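Local coordinates for tRNA threonylcarbamoyladenosine biosynthesis protein TsaB (Pseudomonas aeruginosa, PDB 5BR9), which probably takes part, as a TsaB protein of the KAE1/TsaD family, in making the threonylcarbamoyladenosine modification at position 37 of tRNA, at residues A14-T19 / L192-E197; R72-F77 / S102-L107; C22-L27 / R52-E57; R119-I124 / T173-V178. All blocks are in the same frame, centred on the assembly; numbering follows the deposited sequence.

Contact 1: residues A14-T19 / L192-E197; sequences ALDTST and LLPHAE
Asp-16 OD2, packed against Pro-194 CB at 3.7 Å, is gripped twice by Ser-18. The hydroxyl OG of Ser-18 meets Asp-16 OD2 at 2.8 Å on its syn lone pair, while Ser-18 N donates to the same oxygen from well above the carboxylate plane, 54° out of it. The backbone bond makes an Asx turn, with which strand 12-16 ends and the chain begins its way round to strand 21-28. Aspartate suits the place because its short side chain, with CG anti to the backbone N (chi1 -163°), can fold over the two residues that follow.

Pro-194 lies over this turn. Its CB and Asp-16 meet at a slant, its CG touches Ser-18 OG at 3.7 Å, and Thr-19 CG2 points at the ring's CD, 3.5 Å away. Leu-193 widens the apolar patch by bringing CD2 near the same methyl, whereas Thr-19 OG1 takes its hydrogen bond from Ala-21 N.

Further along, Ala-196 puts its small CB against the strand, and the Leu-15 and Ala-196 CA atoms are just 5.4 Å apart. His-195 turns the other way: its ND1 accepts from Glu-197 N at 3.1 Å, nearly in the ring plane, and so caps helix 196-208, while the ring stacks with Tyr-36.

No hydrogen bond joins the two segments. The Asx turn's own bonds lie within 14-19, Asp-103 and the start of helix 77-94 add partners, and Pro-194 brings only carbon to this polar turn. Asp-103 OD2 also lies beside Asp-16 OD1, and two carboxylates this close probably share a proton or a cation.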
loop_
_atom_site.group_PDB
_atom_site.type_symbol
_atom_site.label_atom_id
_atom_site.label_comp_id
_atom_site.label_asym_id
_atom_site.label_seq_id
_atom_site.Cartn_x
_atom_site.Cartn_y
_atom_site.Cartn_z
ATOM N N ALA A 14 8.483 0.603 -14.684
ATOM C CA ALA A 14 8.329 1.832 -13.928
ATOM C C ALA A 14 6.858 2.162 -13.728
ATOM O O ALA A 14 6.041 1.924 -14.616
ATOM C CB ALA A 14 9.030 2.987 -14.628
ATOM N N LEU A 15 6.509 2.641 -12.541
ATOM C CA LEU A 15 5.142 3.072 -12.288
ATOM C C LEU A 15 5.066 4.285 -11.353
ATOM O O LEU A 15 5.884 4.443 -10.440
ATOM C CB LEU A 15 4.301 1.919 -11.778
ATOM C CG LEU A 15 4.606 1.220 -10.483
ATOM C CD1 LEU A 15 3.969 2.012 -9.342
ATOM C CD2 LEU A 15 4.020 -0.192 -10.601
ATOM N N ASP A 16 4.085 5.151 -11.595
ATOM C CA ASP A 16 3.884 6.280 -10.717
ATOM C C ASP A 16 2.396 6.511 -10.434
ATOM O O ASP A 16 1.577 6.572 -11.344
ATOM C CB ASP A 16 4.507 7.537 -11.314
ATOM C CG ASP A 16 4.688 8.625 -10.273
ATOM O OD1 ASP A 16 5.794 8.712 -9.706
ATOM O OD2 ASP A 16 3.725 9.365 -9.990
ATOM N N THR A 17 2.071 6.643 -9.153
ATOM C CA THR A 17 0.707 6.875 -8.694
ATOM C C THR A 17 0.656 7.974 -7.652
ATOM O O THR A 17 -0.262 8.025 -6.842
ATOM C CB THR A 17 0.102 5.599 -8.068
ATOM O OG1 THR A 17 0.967 5.145 -7.020
ATOM C CG2 THR A 17 -0.033 4.500 -9.097
ATOM N N SER A 18 1.636 8.864 -7.686
ATOM C CA SER A 18 1.768 9.903 -6.658
ATOM C C SER A 18 0.763 11.038 -6.853
ATOM O O SER A 18 0.614 11.913 -5.988
ATOM C CB SER A 18 3.203 10.451 -6.634
ATOM O OG SER A 18 3.516 11.149 -7.831
ATOM N N THR A 19 0.163 11.099 -8.035
ATOM C CA THR A 19 -0.778 12.172 -8.336
ATOM C C THR A 19 -2.089 11.590 -8.800
ATOM O O THR A 19 -2.272 10.381 -8.742
ATOM C CB THR A 19 -0.226 13.141 -9.429
ATOM O OG1 THR A 19 -0.101 12.450 -10.682
ATOM C CG2 THR A 19 1.122 13.705 -9.024
ATOM N N LEU A 192 2.299 20.745 -14.404
ATOM C CA LEU A 192 3.084 19.555 -14.769
ATOM C C LEU A 192 3.146 18.507 -13.659
ATOM O O LEU A 192 3.418 18.820 -12.489
ATOM C CB LEU A 192 4.512 19.947 -15.161
ATOM C CG LEU A 192 5.234 18.867 -15.968
ATOM C CD1 LEU A 192 4.655 18.764 -17.404
ATOM C CD2 LEU A 192 6.739 19.117 -15.963
ATOM N N LEU A 193 2.926 17.258 -14.055
ATOM C CA LEU A 193 2.855 16.121 -13.152
ATOM C C LEU A 193 3.951 15.095 -13.508
ATOM O O LEU A 193 4.519 15.160 -14.588
ATOM C CB LEU A 193 1.457 15.480 -13.231
ATOM C CG LEU A 193 0.260 16.358 -12.832
ATOM C CD1 LEU A 193 -1.054 15.582 -12.931
ATOM C CD2 LEU A 193 0.443 16.914 -11.404
ATOM N N PRO A 194 4.285 14.186 -12.573
ATOM C CA PRO A 194 5.220 13.092 -12.848
ATOM C C PRO A 194 4.725 12.177 -13.962
ATOM O O PRO A 194 3.534 12.022 -14.123
ATOM C CB PRO A 194 5.276 12.336 -11.518
ATOM C CG PRO A 194 4.938 13.345 -10.508
ATOM C CD PRO A 194 3.907 14.225 -11.146
ATOM N N HIS A 195 5.638 11.587 -14.716
ATOM C CA HIS A 195 5.294 10.706 -15.825
ATOM C C HIS A 195 6.235 9.485 -15.762
ATOM O O HIS A 195 7.456 9.634 -15.637
ATOM C CB HIS A 195 5.430 11.472 -17.135
ATOM C CG HIS A 195 4.779 10.826 -18.310
ATOM N ND1 HIS A 195 5.109 9.560 -18.745
ATOM C CD2 HIS A 195 3.867 11.299 -19.190
ATOM C CE1 HIS A 195 4.390 9.263 -19.812
ATOM N NE2 HIS A 195 3.636 10.306 -20.110
ATOM N N ALA A 196 5.674 8.282 -15.809
ATOM C CA ALA A 196 6.474 7.063 -15.693
ATOM C C ALA A 196 7.578 6.977 -16.751
ATOM O O ALA A 196 8.622 6.356 -16.523
ATOM C CB ALA A 196 5.581 5.846 -15.772
ATOM N N GLU A 197 7.353 7.596 -17.904
ATOM C CA GLU A 197 8.382 7.635 -18.951
ATOM C C GLU A 197 9.683 8.274 -18.442
ATOM O O GLU A 197 10.790 7.811 -18.736
ATOM C CB GLU A 197 7.880 8.385 -20.179
ATOM C CG GLU A 197 8.954 8.566 -21.238
ATOM C CD GLU A 197 8.455 9.246 -22.497
ATOM O OE1 GLU A 197 7.261 9.609 -22.561
ATOM O OE2 GLU A 197 9.268 9.413 -23.429
#

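Contact 2: residues R72-F77 / S102-L107; sequences RGPGAF and SDLAIL
The guanidinium of Arg-72 lies over Ser-102 with one face, the Ser-102 CB sitting 3.3 Å above its plane and toward its rim, where the loop after strand 67-71 meets the start of helix 103-115 in the actin-like fold of the first half of the chain. A bend at chi2 (90°) turns the arginine back over the serine; its NH1 forms a salt bridge with Glu-149, whose other carboxylate oxygen bonds Ser-102 OG. That hydroxyl also caps the helix, accepting weakly from Leu-104 N and Ala-105 N.

Beside this layer, Gly-73 and Asp-103 exchange two hydrogen bonds. Gly-73 N gives to Asp-103 OD1 at 2.8 Å, reaching the oxygen nearly end-on to its C-O bond, and Asp-103 N returns an almost straight bond (178°) to Gly-73 O at 2.9 Å. Glycine fits because the backbone here, with phi at 92°, would press a side chain on the preceding carbonyl. Aspartate fits because its short carboxylate adds to the backbone donor an acceptor that reaches back to Gly-73 N.

The peptide bond before Pro-74 is cis, and its ring lies across Leu-104 in the helix's first turn at about a right angle, Pro-74 CD 4.1 Å from Leu-104 CG.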
loop_
_atom_site.group_PDB
_atom_site.type_symbol
_atom_site.label_atom_id
_atom_site.label_comp_id
_atom_site.label_asym_id
_atom_site.label_seq_id
_atom_site.Cartn_x
_atom_site.Cartn_y
_atom_site.Cartn_z
ATOM N N ARG A 72 8.528 7.631 -5.218
ATOM C CA ARG A 72 8.343 7.467 -3.776
ATOM C C ARG A 72 7.777 8.728 -3.128
ATOM O O ARG A 72 7.856 8.905 -1.916
ATOM C CB ARG A 72 9.670 7.077 -3.113
ATOM C CG ARG A 72 10.862 7.968 -3.484
ATOM C CD ARG A 72 11.021 9.160 -2.547
ATOM N NE ARG A 72 12.358 9.741 -2.637
ATOM C CZ ARG A 72 12.619 11.042 -2.527
ATOM N NH1 ARG A 72 11.627 11.905 -2.345
ATOM N NH2 ARG A 72 13.873 11.483 -2.612
ATOM N N GLY A 73 7.197 9.600 -3.938
ATOM C CA GLY A 73 6.732 10.877 -3.450
ATOM C C GLY A 73 7.833 11.913 -3.626
ATOM O O GLY A 73 8.893 11.609 -4.183
ATOM N N PRO A 74 7.605 13.134 -3.137
ATOM C CA PRO A 74 6.385 13.509 -2.421
ATOM C C PRO A 74 5.175 13.682 -3.340
ATOM O O PRO A 74 5.330 13.775 -4.556
ATOM C CB PRO A 74 6.776 14.829 -1.767
ATOM C CG PRO A 74 7.794 15.416 -2.707
ATOM C CD PRO A 74 8.555 14.257 -3.246
ATOM N N GLY A 75 3.986 13.730 -2.745
ATOM C CA GLY A 75 2.740 13.781 -3.491
ATOM C C GLY A 75 1.588 13.371 -2.595
ATOM O O GLY A 75 1.597 13.674 -1.408
ATOM N N ALA A 76 0.579 12.725 -3.170
ATOM C CA ALA A 76 -0.567 12.222 -2.406
ATOM C C ALA A 76 -0.205 11.039 -1.500
ATOM O O ALA A 76 0.432 10.075 -1.938
ATOM C CB ALA A 76 -1.703 11.831 -3.352
ATOM N N PHE A 77 -0.645 11.127 -0.246
ATOM C CA PHE A 77 -0.436 10.098 0.776
ATOM C C PHE A 77 -0.838 8.709 0.295
ATOM O O PHE A 77 -0.019 7.788 0.246
ATOM C CB PHE A 77 -1.228 10.443 2.054
ATOM N N SER A 102 12.601 9.918 -6.588
ATOM C CA SER A 102 11.889 11.103 -6.183
ATOM C C SER A 102 10.979 11.637 -7.268
ATOM O O SER A 102 11.383 11.779 -8.409
ATOM C CB SER A 102 12.883 12.204 -5.772
ATOM O OG SER A 102 12.197 13.428 -5.660
ATOM N N ASP A 103 9.761 12.009 -6.887
ATOM C CA ASP A 103 8.859 12.639 -7.825
ATOM C C ASP A 103 9.275 14.056 -8.228
ATOM O O ASP A 103 8.891 14.525 -9.298
ATOM C CB ASP A 103 7.445 12.634 -7.264
ATOM C CG ASP A 103 6.749 11.294 -7.514
ATOM O OD1 ASP A 103 6.628 10.479 -6.587
ATOM O OD2 ASP A 103 6.322 11.059 -8.658
ATOM N N LEU A 104 10.064 14.730 -7.393
ATOM C CA LEU A 104 10.640 16.028 -7.779
ATOM C C LEU A 104 11.647 15.824 -8.927
ATOM O O LEU A 104 11.636 16.564 -9.920
ATOM C CB LEU A 104 11.311 16.712 -6.557
ATOM C CG LEU A 104 10.343 17.167 -5.442
ATOM C CD1 LEU A 104 11.050 17.427 -4.126
ATOM C CD2 LEU A 104 9.536 18.414 -5.853
ATOM N N ALA A 105 12.488 14.793 -8.812
ATOM C CA ALA A 105 13.408 14.435 -9.903
ATOM C C ALA A 105 12.629 14.066 -11.156
ATOM O O ALA A 105 12.982 14.502 -12.258
ATOM C CB ALA A 105 14.338 13.279 -9.493
ATOM N N ILE A 106 11.553 13.298 -10.994
ATOM C CA ILE A 106 10.797 12.874 -12.167
ATOM C C ILE A 106 10.251 14.092 -12.921
ATOM O O ILE A 106 10.320 14.160 -14.158
ATOM C CB ILE A 106 9.677 11.901 -11.781
ATOM C CG1 ILE A 106 10.273 10.643 -11.160
ATOM C CG2 ILE A 106 8.858 11.547 -13.001
ATOM C CD1 ILE A 106 9.240 9.781 -10.455
ATOM N N LEU A 107 9.701 15.044 -12.171
ATOM C CA LEU A 107 9.248 16.317 -12.737
ATOM C C LEU A 107 10.363 17.030 -13.496
ATOM O O LEU A 107 10.132 17.622 -14.534
ATOM C CB LEU A 107 8.777 17.255 -11.639
ATOM C CG LEU A 107 7.376 17.153 -11.083
ATOM C CD1 LEU A 107 7.233 18.275 -10.040
ATOM C CD2 LEU A 107 6.374 17.284 -12.215
#

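Contact 3: residues C22-L27 / R52-E57; sequences CSVALL and RDLLDE
Helix-on-sheet packing of the ribonuclease H-like kind, as throughout the actin-like ATPase superfamily, brings Leu-54 of helix 43-58 down on Val-24 and Leu-26 of strand 21-28. The two segments run nearly the same way, 28° apart, their axes 8.8 Å from each other at closest approach. Alternation along the strand decides what meets the helix: Val-24 and Leu-26 face it, and Ala-25 between them faces the other side of the sheet, toward Ala-196 and Leu-200 of helix 196-208.

Leu-54 carries most of the contact. With CG anti to the backbone N (chi1 -177°), it extends toward the sheet and settles its CD2 methyl between the two strand side chains. There Leu-54 CD2 lies 3.7 Å from Val-24 CG2 and 3.6 Å from Leu-26 CB, and it also rests on the carbonyl carbon of Ala-25 at 3.5 Å. Val-24 and Leu-54 lie alongside, pointing opposite ways. A branched valine gives the methyl a firm wall, and the small Ala-25 is consistent with the close approach of helix 196-208 on the far side.

Leu-55, the next residue round the helix, adds a lighter touch, crossing Leu-26 at roughly a right angle, Leu-55 CD2 4.2 Å from Leu-26 CD2.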
loop_
_atom_site.group_PDB
_atom_site.type_symbol
_atom_site.label_atom_id
_atom_site.label_comp_id
_atom_site.label_asym_id
_atom_site.label_seq_id
_atom_site.Cartn_x
_atom_site.Cartn_y
_atom_site.Cartn_z
ATOM N N CYS A 22 -2.018 8.294 -13.251
ATOM C CA CYS A 22 -1.499 6.958 -13.062
ATOM C C CYS A 22 -0.719 6.570 -14.320
ATOM O O CYS A 22 -1.236 6.658 -15.435
ATOM C CB CYS A 22 -2.630 5.968 -12.783
ATOM S SG CYS A 22 -2.043 4.319 -12.353
ATOM N N SER A 23 0.537 6.180 -14.176
ATOM C CA SER A 23 1.289 5.878 -15.381
ATOM C C SER A 23 2.287 4.751 -15.169
ATOM O O SER A 23 2.741 4.492 -14.041
ATOM C CB SER A 23 1.993 7.135 -15.902
ATOM O OG SER A 23 2.979 7.584 -15.006
ATOM N N VAL A 24 2.573 4.049 -16.265
ATOM C CA VAL A 24 3.454 2.897 -16.241
ATOM C C VAL A 24 4.370 2.977 -17.455
ATOM O O VAL A 24 3.998 3.494 -18.503
ATOM C CB VAL A 24 2.646 1.574 -16.220
ATOM C CG1 VAL A 24 1.734 1.509 -14.978
ATOM C CG2 VAL A 24 1.815 1.429 -17.494
ATOM N N ALA A 25 5.574 2.458 -17.329
ATOM C CA ALA A 25 6.496 2.523 -18.446
ATOM C C ALA A 25 7.377 1.297 -18.406
ATOM O O ALA A 25 7.544 0.664 -17.355
ATOM C CB ALA A 25 7.321 3.816 -18.410
ATOM N N LEU A 26 7.898 0.934 -19.567
ATOM C CA LEU A 26 8.683 -0.272 -19.699
ATOM C C LEU A 26 9.858 -0.023 -20.607
ATOM O O LEU A 26 9.696 0.547 -21.698
ATOM C CB LEU A 26 7.815 -1.399 -20.243
ATOM C CG LEU A 26 8.546 -2.717 -20.464
ATOM C CD1 LEU A 26 8.870 -3.340 -19.126
ATOM C CD2 LEU A 26 7.680 -3.647 -21.270
ATOM N N LEU A 27 11.034 -0.454 -20.151
ATOM C CA LEU A 27 12.240 -0.448 -20.974
ATOM C C LEU A 27 12.511 -1.889 -21.341
ATOM O O LEU A 27 12.514 -2.765 -20.468
ATOM C CB LEU A 27 13.456 0.158 -20.256
ATOM C CG LEU A 27 14.801 0.037 -20.994
ATOM C CD1 LEU A 27 14.857 0.954 -22.212
ATOM C CD2 LEU A 27 16.009 0.299 -20.081
ATOM N N ARG A 52 -0.464 -4.950 -16.752
ATOM C CA ARG A 52 -0.725 -6.132 -17.564
ATOM C C ARG A 52 -0.778 -5.720 -19.037
ATOM O O ARG A 52 -0.135 -6.338 -19.885
ATOM C CB ARG A 52 -2.025 -6.817 -17.111
ATOM C CG ARG A 52 -2.537 -7.989 -17.963
ATOM C CD ARG A 52 -1.454 -9.009 -18.333
ATOM N NE ARG A 52 -0.643 -9.465 -17.206
ATOM C CZ ARG A 52 0.541 -10.048 -17.350
ATOM N NH1 ARG A 52 1.022 -10.228 -18.568
ATOM N NH2 ARG A 52 1.241 -10.440 -16.293
ATOM N N ASP A 53 -1.528 -4.659 -19.326
ATOM C CA ASP A 53 -1.698 -4.184 -20.703
ATOM C C ASP A 53 -0.378 -3.757 -21.338
ATOM O O ASP A 53 -0.133 -4.026 -22.517
ATOM C CB ASP A 53 -2.687 -3.013 -20.760
ATOM C CG ASP A 53 -4.133 -3.442 -20.538
ATOM O OD1 ASP A 53 -4.416 -4.663 -20.486
ATOM O OD2 ASP A 53 -4.987 -2.541 -20.400
ATOM N N LEU A 54 0.452 -3.072 -20.561
ATOM C CA LEU A 54 1.732 -2.585 -21.056
ATOM C C LEU A 54 2.643 -3.769 -21.392
ATOM O O LEU A 54 3.223 -3.844 -22.484
ATOM C CB LEU A 54 2.402 -1.682 -20.025
ATOM C CG LEU A 54 3.732 -1.049 -20.445
ATOM C CD1 LEU A 54 3.508 -0.009 -21.523
ATOM C CD2 LEU A 54 4.450 -0.422 -19.258
ATOM N N LEU A 55 2.761 -4.694 -20.449
ATOM C CA LEU A 55 3.566 -5.885 -20.668
ATOM C C LEU A 55 3.011 -6.653 -21.855
ATOM O O LEU A 55 3.760 -7.091 -22.722
ATOM C CB LEU A 55 3.584 -6.778 -19.435
ATOM C CG LEU A 55 4.319 -6.252 -18.211
ATOM C CD1 LEU A 55 4.054 -7.217 -17.076
ATOM C CD2 LEU A 55 5.799 -6.154 -18.487
ATOM N N ASP A 56 1.693 -6.768 -21.927
ATOM C CA ASP A 56 1.094 -7.532 -23.021
ATOM C C ASP A 56 1.299 -6.857 -24.373
ATOM O O ASP A 56 1.565 -7.532 -25.357
ATOM C CB ASP A 56 -0.394 -7.775 -22.759
ATOM C CG ASP A 56 -0.627 -8.867 -21.723
ATOM O OD1 ASP A 56 0.371 -9.388 -21.148
ATOM O OD2 ASP A 56 -1.806 -9.216 -21.496
ATOM N N GLU A 57 1.215 -5.530 -24.414
ATOM C CA GLU A 57 1.411 -4.791 -25.661
ATOM C C GLU A 57 2.843 -4.946 -26.187
ATOM O O GLU A 57 3.068 -5.005 -27.394
ATOM C CB GLU A 57 1.084 -3.308 -25.462
ATOM C CG GLU A 57 1.418 -2.412 -26.663
ATOM C CD GLU A 57 1.199 -0.921 -26.386
ATOM O OE1 GLU A 57 0.965 -0.541 -25.214
ATOM O OE2 GLU A 57 1.265 -0.126 -27.351
#

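Contact 4: residues R119-I124 / T173-V178; sequences RVAAAI and TGWGYV
The indole of Trp-175 carries Ala-123 CB over one face, 3.6 Å from its NE1, and has Ala-121 at its edge. CB of Ala-121 lies in the ring plane, 3.7 Å from Trp-175 CZ2, and Val-178 CB, from tryptophan's own segment, is also in that plane. The edge serves polarity too: Trp-175 NE1 donates to Ala-121 O at 3.0 Å, with the oxygen 16° out of the ring plane. The nitrogen stands above the carbonyl plane and the bond is bent (144°), the ring packing on Ala-123 while its N-H reaches Ala-121 O. Chi1 near -75° sets the indole CG beside its own backbone N and turns the ring along the strand.

Alanines suit this surface of strand 119-125, since small methyls at alternate positions let a large ring lie close to the backbone. Gly-174 answers the same demand for closeness: its CA is 4.1 Å from Ile-124 CA, a separation that its lack of a side chain permits, and Gly-174 N donates to Ala-123 O at 2.8 Å. Thr-173 OG1 is bonded to Asp-125 N, just past the strand segment.

The short 3-10 helix thus closes over one face of the second sheet, where Trp-168 of neighbouring strand 168-171 also touches Trp-175. On the other face, Ala-122 and Ile-124 pack against Leu-104 of helix 103-115.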
loop_
_atom_site.group_PDB
_atom_site.type_symbol
_atom_site.label_atom_id
_atom_site.label_comp_id
_atom_site.label_asym_id
_atom_site.label_seq_id
_atom_site.Cartn_x
_atom_site.Cartn_y
_atom_site.Cartn_z
ATOM N N ARG A 119 18.113 23.283 -16.166
ATOM C CA ARG A 119 18.024 23.613 -14.754
ATOM C C ARG A 119 16.559 23.785 -14.385
ATOM O O ARG A 119 15.857 24.631 -14.944
ATOM C CB ARG A 119 18.839 24.871 -14.437
ATOM C CG ARG A 119 20.297 24.712 -14.871
ATOM C CD ARG A 119 21.275 25.560 -14.091
ATOM N NE ARG A 119 21.385 26.910 -14.617
ATOM C CZ ARG A 119 22.403 27.729 -14.366
ATOM N NH1 ARG A 119 22.417 28.950 -14.891
ATOM N NH2 ARG A 119 23.414 27.324 -13.606
ATOM N N VAL A 120 16.096 22.965 -13.448
ATOM C CA VAL A 120 14.685 22.965 -13.069
ATOM C C VAL A 120 14.531 23.038 -11.562
ATOM O O VAL A 120 15.145 22.275 -10.817
ATOM C CB VAL A 120 13.943 21.727 -13.607
ATOM C CG1 VAL A 120 12.518 21.699 -13.050
ATOM C CG2 VAL A 120 13.906 21.733 -15.134
ATOM N N ALA A 121 13.738 23.995 -11.115
ATOM C CA ALA A 121 13.310 24.020 -9.728
ATOM C C ALA A 121 11.948 23.309 -9.667
ATOM O O ALA A 121 10.957 23.807 -10.182
ATOM C CB ALA A 121 13.231 25.468 -9.200
ATOM N N ALA A 122 11.925 22.115 -9.094
ATOM C CA ALA A 122 10.695 21.352 -8.968
ATOM C C ALA A 122 10.006 21.685 -7.648
ATOM O O ALA A 122 10.641 21.732 -6.602
ATOM C CB ALA A 122 10.983 19.872 -9.076
ATOM N N ALA A 123 8.709 21.945 -7.713
ATOM C CA ALA A 123 7.930 22.243 -6.523
ATOM C C ALA A 123 6.596 21.536 -6.599
ATOM O O ALA A 123 5.862 21.701 -7.570
ATOM C CB ALA A 123 7.720 23.770 -6.354
ATOM N N ILE A 124 6.299 20.754 -5.565
ATOM C CA ILE A 124 5.055 20.005 -5.454
ATOM C C ILE A 124 4.316 20.479 -4.217
ATOM O O ILE A 124 4.894 20.561 -3.132
ATOM C CB ILE A 124 5.322 18.478 -5.398
ATOM C CG1 ILE A 124 5.908 17.989 -6.729
ATOM C CG2 ILE A 124 4.046 17.730 -5.035
ATOM C CD1 ILE A 124 6.370 16.533 -6.704
ATOM N N THR A 173 3.090 21.572 -9.277
ATOM C CA THR A 173 1.928 22.236 -8.682
ATOM C C THR A 173 2.295 23.182 -7.544
ATOM O O THR A 173 1.489 24.030 -7.152
ATOM C CB THR A 173 0.928 21.213 -8.125
ATOM O OG1 THR A 173 1.571 20.441 -7.101
ATOM C CG2 THR A 173 0.417 20.268 -9.240
ATOM N N GLY A 174 3.501 23.024 -7.002
ATOM C CA GLY A 174 4.006 23.922 -5.972
ATOM C C GLY A 174 4.136 25.356 -6.468
ATOM O O GLY A 174 4.155 26.303 -5.685
ATOM N N TRP A 175 4.225 25.516 -7.783
ATOM C CA TRP A 175 4.390 26.827 -8.373
ATOM C C TRP A 175 3.103 27.635 -8.354
ATOM O O TRP A 175 3.116 28.813 -8.718
ATOM C CB TRP A 175 4.964 26.693 -9.789
ATOM C CG TRP A 175 6.431 26.355 -9.681
ATOM C CD1 TRP A 175 7.001 25.111 -9.746
ATOM C CD2 TRP A 175 7.498 27.270 -9.403
ATOM N NE1 TRP A 175 8.358 25.200 -9.546
ATOM C CE2 TRP A 175 8.689 26.515 -9.329
ATOM C CE3 TRP A 175 7.565 28.656 -9.208
ATOM C CZ2 TRP A 175 9.932 27.100 -9.080
ATOM C CZ3 TRP A 175 8.809 29.241 -8.972
ATOM C CH2 TRP A 175 9.971 28.460 -8.903
ATOM N N GLY A 176 2.015 27.030 -7.859
ATOM C CA GLY A 176 0.817 27.791 -7.535
ATOM C C GLY A 176 1.126 28.865 -6.499
ATOM O O GLY A 176 0.449 29.883 -6.434
ATOM N N TYR A 177 2.211 28.683 -5.746
ATOM C CA TYR A 177 2.614 29.648 -4.723
ATOM C C TYR A 177 3.704 30.636 -5.188
ATOM O O TYR A 177 4.377 31.249 -4.363
ATOM C CB TYR A 177 3.128 28.923 -3.469
ATOM C CG TYR A 177 2.117 28.111 -2.689
ATOM C CD1 TYR A 177 1.491 28.652 -1.572
ATOM C CD2 TYR A 177 1.797 26.807 -3.052
ATOM C CE1 TYR A 177 0.582 27.932 -0.849
ATOM C CE2 TYR A 177 0.882 26.080 -2.335
ATOM C CZ TYR A 177 0.276 26.645 -1.227
ATOM O OH TYR A 177 -0.641 25.930 -0.494
ATOM N N VAL A 178 3.875 30.798 -6.496
ATOM C CA VAL A 178 4.979 31.605 -7.022
ATOM C C VAL A 178 4.998 33.060 -6.481
ATOM O O VAL A 178 6.070 33.618 -6.208
ATOM C CB VAL A 178 4.967 31.586 -8.580
ATOM C CG1 VAL A 178 3.660 32.161 -9.145
ATOM C CG2 VAL A 178 6.178 32.306 -9.129
#

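How the contacts relate
From the N terminus, strand 12-16 opens the longest loop, which contact 1 closes only near residue 196; the other three contacts all fall within it. They come in series and none cross: contact 3 ties strand 21-28 to helix 43-58, contact 2 brings the loop before helix 77-94 to helix 103-115, and contact 4 joins strand 119-125 to the turn after strand 168-171. Contacts 3 and 4 lie on opposite sides of the chain's centre, one in each five-stranded sheet. Between them, helix 103-115 links contacts 2 and 4, Leu-104 packing on Ile-124 of strand 119-125, and contact 1 returns the chain to the first sheet.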